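Nucleosome assembly protein 1, putative (Plasmodium falciparum, PDB 3FS3) probably binds histones and chromatin as a nucleosome assembly chaperone of the malaria parasite. Local coordinates at residues E135-Y147 with F158-F170. Sequence-based numbering, arbitrary orientation.
Sequences EILVYLNDIRCDY and FILSFYFATNPFF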
# COMPACT_ATOMS: atom_id res chain seq x y z
N GLU A 135 -14.11 -29.62 7.12
CA GLU A 135 -14.93 -30.18 8.18
C GLU A 135 -14.69 -29.44 9.49
O GLU A 135 -15.51 -29.48 10.40
CB GLU A 135 -14.69 -31.69 8.35
CG GLU A 135 -13.26 -32.11 8.61
CD GLU A 135 -13.09 -33.62 8.51
OE1 GLU A 135 -13.43 -34.19 7.45
OE2 GLU A 135 -12.62 -34.24 9.49
N ILE A 136 -13.56 -28.75 9.58
CA ILE A 136 -13.25 -28.00 10.79
C ILE A 136 -13.81 -26.57 10.67
O ILE A 136 -14.41 -26.04 11.62
CB ILE A 136 -11.73 -27.95 11.04
CG1 ILE A 136 -11.18 -29.38 11.12
CG2 ILE A 136 -11.42 -27.25 12.37
CD1 ILE A 136 -9.66 -29.45 11.22
N LEU A 137 -13.64 -25.97 9.50
CA LEU A 137 -14.08 -24.60 9.27
C LEU A 137 -15.60 -24.38 9.34
O LEU A 137 -16.06 -23.26 9.54
CB LEU A 137 -13.52 -24.11 7.92
CG LEU A 137 -11.99 -23.97 7.87
CD1 LEU A 137 -11.54 -23.73 6.43
CD2 LEU A 137 -11.54 -22.80 8.78
N VAL A 138 -16.37 -25.45 9.20
CA VAL A 138 -17.82 -25.33 9.29
C VAL A 138 -18.25 -24.99 10.72
O VAL A 138 -19.39 -24.62 10.96
CB VAL A 138 -18.53 -26.64 8.85
CG1 VAL A 138 -18.24 -26.94 7.37
CG2 VAL A 138 -18.09 -27.80 9.74
N TYR A 139 -17.33 -25.13 11.67
CA TYR A 139 -17.62 -24.82 13.07
C TYR A 139 -17.29 -23.36 13.37
O TYR A 139 -17.51 -22.88 14.48
CB TYR A 139 -16.80 -25.73 13.99
CG TYR A 139 -17.33 -27.14 14.05
CD1 TYR A 139 -18.34 -27.49 14.95
CD2 TYR A 139 -16.86 -28.12 13.17
CE1 TYR A 139 -18.88 -28.77 14.98
CE2 TYR A 139 -17.40 -29.42 13.18
CZ TYR A 139 -18.41 -29.73 14.09
OH TYR A 139 -19.00 -30.98 14.09
N LEU A 140 -16.77 -22.65 12.38
CA LEU A 140 -16.40 -21.25 12.54
C LEU A 140 -17.65 -20.39 12.81
O LEU A 140 -18.61 -20.43 12.05
CB LEU A 140 -15.63 -20.80 11.28
CG LEU A 140 -14.55 -19.72 11.39
CD1 LEU A 140 -13.69 -19.94 12.62
CD2 LEU A 140 -13.70 -19.72 10.13
N ASN A 141 -17.63 -19.64 13.92
CA ASN A 141 -18.75 -18.77 14.28
C ASN A 141 -18.48 -17.32 13.93
O ASN A 141 -19.39 -16.57 13.61
CB ASN A 141 -19.04 -18.81 15.79
CG ASN A 141 -20.03 -19.90 16.18
OD1 ASN A 141 -20.72 -20.47 15.33
ND2 ASN A 141 -20.13 -20.17 17.47
N ASP A 142 -17.21 -16.93 13.98
CA ASP A 142 -16.90 -15.54 13.69
C ASP A 142 -15.41 -15.30 13.56
O ASP A 142 -14.59 -16.00 14.15
CB ASP A 142 -17.48 -14.68 14.81
CG ASP A 142 -17.48 -13.19 14.49
OD1 ASP A 142 -17.62 -12.82 13.30
OD2 ASP A 142 -17.36 -12.38 15.43
N ILE A 143 -15.08 -14.30 12.75
CA ILE A 143 -13.70 -13.88 12.53
C ILE A 143 -13.71 -12.39 12.80
O ILE A 143 -14.52 -11.65 12.24
CB ILE A 143 -13.23 -14.10 11.08
CG1 ILE A 143 -13.38 -15.57 10.69
CG2 ILE A 143 -11.76 -13.69 10.94
CD1 ILE A 143 -12.88 -15.87 9.28
N ARG A 144 -12.82 -11.94 13.68
CA ARG A 144 -12.74 -10.53 14.04
C ARG A 144 -11.31 -10.01 14.05
O ARG A 144 -10.36 -10.77 14.21
CB ARG A 144 -13.36 -10.30 15.43
CG ARG A 144 -14.84 -10.66 15.52
CD ARG A 144 -15.39 -10.61 16.96
NE ARG A 144 -15.43 -9.25 17.51
CZ ARG A 144 -14.43 -8.67 18.16
NH1 ARG A 144 -13.29 -9.31 18.34
NH2 ARG A 144 -14.57 -7.43 18.62
N CYS A 145 -11.17 -8.70 13.87
CA CYS A 145 -9.87 -8.06 13.89
C CYS A 145 -9.88 -6.99 14.98
O CYS A 145 -10.83 -6.21 15.09
CB CYS A 145 -9.56 -7.41 12.55
SG CYS A 145 -7.98 -6.51 12.51
N ASP A 146 -8.84 -6.97 15.80
CA ASP A 146 -8.71 -6.01 16.89
C ASP A 146 -7.31 -5.42 16.92
O ASP A 146 -6.36 -6.04 16.46
CB ASP A 146 -8.97 -6.69 18.24
CG ASP A 146 -10.44 -6.93 18.50
OD1 ASP A 146 -10.76 -7.95 19.15
OD2 ASP A 146 -11.27 -6.10 18.07
N TYR A 147 -7.21 -4.21 17.47
CA TYR A 147 -5.93 -3.53 17.63
C TYR A 147 -5.40 -4.11 18.92
O TYR A 147 -6.18 -4.53 19.78
CB TYR A 147 -6.10 -2.02 17.84
CG TYR A 147 -6.44 -1.22 16.61
CD1 TYR A 147 -5.53 -1.10 15.56
CD2 TYR A 147 -7.67 -0.57 16.49
CE1 TYR A 147 -5.83 -0.36 14.43
CE2 TYR A 147 -7.99 0.17 15.36
CZ TYR A 147 -7.06 0.28 14.33
OH TYR A 147 -7.36 1.01 13.20
N PHE A 158 -2.04 -5.62 14.93
CA PHE A 158 -3.41 -6.12 14.98
C PHE A 158 -3.48 -7.60 15.33
O PHE A 158 -2.49 -8.33 15.22
CB PHE A 158 -4.11 -5.86 13.64
CG PHE A 158 -3.53 -6.63 12.49
CD1 PHE A 158 -4.02 -7.89 12.17
CD2 PHE A 158 -2.49 -6.10 11.73
CE1 PHE A 158 -3.49 -8.61 11.10
CE2 PHE A 158 -1.95 -6.82 10.67
CZ PHE A 158 -2.46 -8.08 10.35
N ILE A 159 -4.65 -8.03 15.76
CA ILE A 159 -4.85 -9.42 16.13
C ILE A 159 -6.12 -9.99 15.51
O ILE A 159 -7.20 -9.43 15.67
CB ILE A 159 -4.87 -9.57 17.68
CG1 ILE A 159 -5.30 -10.98 18.09
CG2 ILE A 159 -5.75 -8.50 18.30
CD1 ILE A 159 -6.79 -11.13 18.28
N LEU A 160 -5.97 -11.10 14.78
CA LEU A 160 -7.10 -11.76 14.14
C LEU A 160 -7.63 -12.88 15.04
O LEU A 160 -6.87 -13.72 15.51
CB LEU A 160 -6.66 -12.36 12.80
CG LEU A 160 -6.24 -11.38 11.71
CD1 LEU A 160 -5.74 -12.18 10.51
CD2 LEU A 160 -7.41 -10.47 11.33
N SER A 161 -8.94 -12.89 15.28
CA SER A 161 -9.53 -13.92 16.13
C SER A 161 -10.53 -14.77 15.37
O SER A 161 -11.39 -14.26 14.66
CB SER A 161 -10.21 -13.29 17.35
OG SER A 161 -9.27 -12.62 18.17
N PHE A 162 -10.41 -16.09 15.54
CA PHE A 162 -11.28 -17.06 14.90
C PHE A 162 -12.07 -17.78 16.00
O PHE A 162 -11.51 -18.56 16.77
CB PHE A 162 -10.44 -18.05 14.10
CG PHE A 162 -9.64 -17.41 12.99
CD1 PHE A 162 -10.04 -17.53 11.66
CD2 PHE A 162 -8.50 -16.66 13.28
CE1 PHE A 162 -9.32 -16.90 10.64
CE2 PHE A 162 -7.78 -16.03 12.27
CZ PHE A 162 -8.19 -16.16 10.94
N TYR A 163 -13.37 -17.49 16.08
CA TYR A 163 -14.22 -18.08 17.10
C TYR A 163 -14.86 -19.37 16.58
O TYR A 163 -15.47 -19.39 15.52
CB TYR A 163 -15.30 -17.08 17.51
CG TYR A 163 -14.74 -15.82 18.14
CD1 TYR A 163 -14.78 -15.63 19.52
CD2 TYR A 163 -14.13 -14.84 17.36
CE1 TYR A 163 -14.22 -14.49 20.11
CE2 TYR A 163 -13.57 -13.71 17.93
CZ TYR A 163 -13.61 -13.54 19.30
OH TYR A 163 -13.01 -12.43 19.86
N PHE A 164 -14.70 -20.44 17.35
CA PHE A 164 -15.24 -21.73 16.95
C PHE A 164 -16.28 -22.25 17.93
O PHE A 164 -16.15 -22.08 19.15
CB PHE A 164 -14.11 -22.76 16.85
CG PHE A 164 -13.19 -22.54 15.69
CD1 PHE A 164 -13.41 -23.20 14.48
CD2 PHE A 164 -12.09 -21.70 15.81
CE1 PHE A 164 -12.55 -23.03 13.41
CE2 PHE A 164 -11.22 -21.53 14.73
CZ PHE A 164 -11.45 -22.19 13.54
N ALA A 165 -17.31 -22.90 17.40
CA ALA A 165 -18.33 -23.49 18.24
C ALA A 165 -17.70 -24.76 18.79
O ALA A 165 -16.67 -25.21 18.29
CB ALA A 165 -19.57 -23.83 17.41
N THR A 166 -18.30 -25.32 19.83
CA THR A 166 -17.81 -26.55 20.42
C THR A 166 -17.67 -27.48 19.23
O THR A 166 -18.55 -27.54 18.38
CB THR A 166 -18.85 -27.14 21.38
OG1 THR A 166 -19.08 -26.19 22.43
CG2 THR A 166 -18.36 -28.46 21.96
N ASN A 167 -16.55 -28.19 19.16
CA ASN A 167 -16.29 -29.05 18.02
C ASN A 167 -15.43 -30.25 18.43
O ASN A 167 -14.76 -30.22 19.45
CB ASN A 167 -15.59 -28.22 16.94
CG ASN A 167 -14.18 -27.86 17.32
OD1 ASN A 167 -13.28 -28.70 17.25
ND2 ASN A 167 -13.96 -26.61 17.75
N PRO A 168 -15.45 -31.32 17.63
CA PRO A 168 -14.69 -32.54 17.91
C PRO A 168 -13.22 -32.53 17.50
O PRO A 168 -12.54 -33.55 17.60
CB PRO A 168 -15.49 -33.61 17.17
CG PRO A 168 -15.93 -32.87 15.93
CD PRO A 168 -16.35 -31.51 16.47
N PHE A 169 -12.72 -31.38 17.07
CA PHE A 169 -11.34 -31.28 16.63
C PHE A 169 -10.38 -30.70 17.66
O PHE A 169 -9.29 -31.24 17.87
CB PHE A 169 -11.29 -30.48 15.33
CG PHE A 169 -12.04 -31.12 14.22
CD1 PHE A 169 -11.49 -32.20 13.52
CD2 PHE A 169 -13.32 -30.69 13.89
CE1 PHE A 169 -12.20 -32.85 12.52
CE2 PHE A 169 -14.05 -31.33 12.88
CZ PHE A 169 -13.48 -32.42 12.19
N PHE A 170 -10.77 -29.60 18.29
CA PHE A 170 -9.94 -28.99 19.32
C PHE A 170 -10.84 -28.33 20.35
O PHE A 170 -11.99 -28.01 20.05
CB PHE A 170 -8.94 -28.00 18.72
CG PHE A 170 -9.56 -26.94 17.85
CD1 PHE A 170 -10.35 -25.94 18.40
CD2 PHE A 170 -9.31 -26.92 16.48
CE1 PHE A 170 -10.88 -24.93 17.60
CE2 PHE A 170 -9.84 -25.92 15.66
CZ PHE A 170 -10.62 -24.92 16.23
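Two backbone N-H groups converge on Tyr163 O: Asn141 N binds it at 2.7 Å, and Asp142 N reaches the same oxygen by a weak bond of 3.4 Å. This shared acceptor marks a classic beta bulge in the hairpin of strands 140-147 and 158-164, the first two strands of the antiparallel sheet in this NAP-family fold. The hairpin illustrates how one extra residue can be absorbed without breaking the pairing: Tyr163 N returns a bond to Asp142 O, and regular alternation continues through Arg144–Ser161 and Asp146–Ile159.

The two faces of the hairpin are furnished differently. Ile143, Cys145, Leu160 and Phe162 point to the face covered by helix 260-289. On the other, Arg144 CD lies 3.7 Å from Tyr163 CE2, and the bend at chi3 (67°) turns the guanidinium so that NH1 donates to Asp146 OD1 in a salt bridge.

Beyond the bulge, aromatic rings take over. Leu140 CD1 sits over one face of the Phe164 ring, 3.4 Å from its centroid, and the opposite face is covered by Phe170 CZ, so the ring is sandwiched between an aliphatic branch and an aromatic edge atom. Tyr139 receives Asn167 CB over a face of its ring. The amide of Asn167 also shapes its own loop: OD1 accepts from Phe169 N, closing an Asx turn, and also from Phe170 N, which extends it to an Asx motif; ND2 donates to Ala165 O. That folding brings the Phe169 ring back against helix 131-137. There chi1 of Ile136 (-57°) puts CG1 beside the backbone N, on the side where the ring lies, almost on the ring normal and 3.5 Å from the Phe169 centroid, while Tyr139 CE2 meets the ring edge at Phe169 CE2, 3.9 Å away.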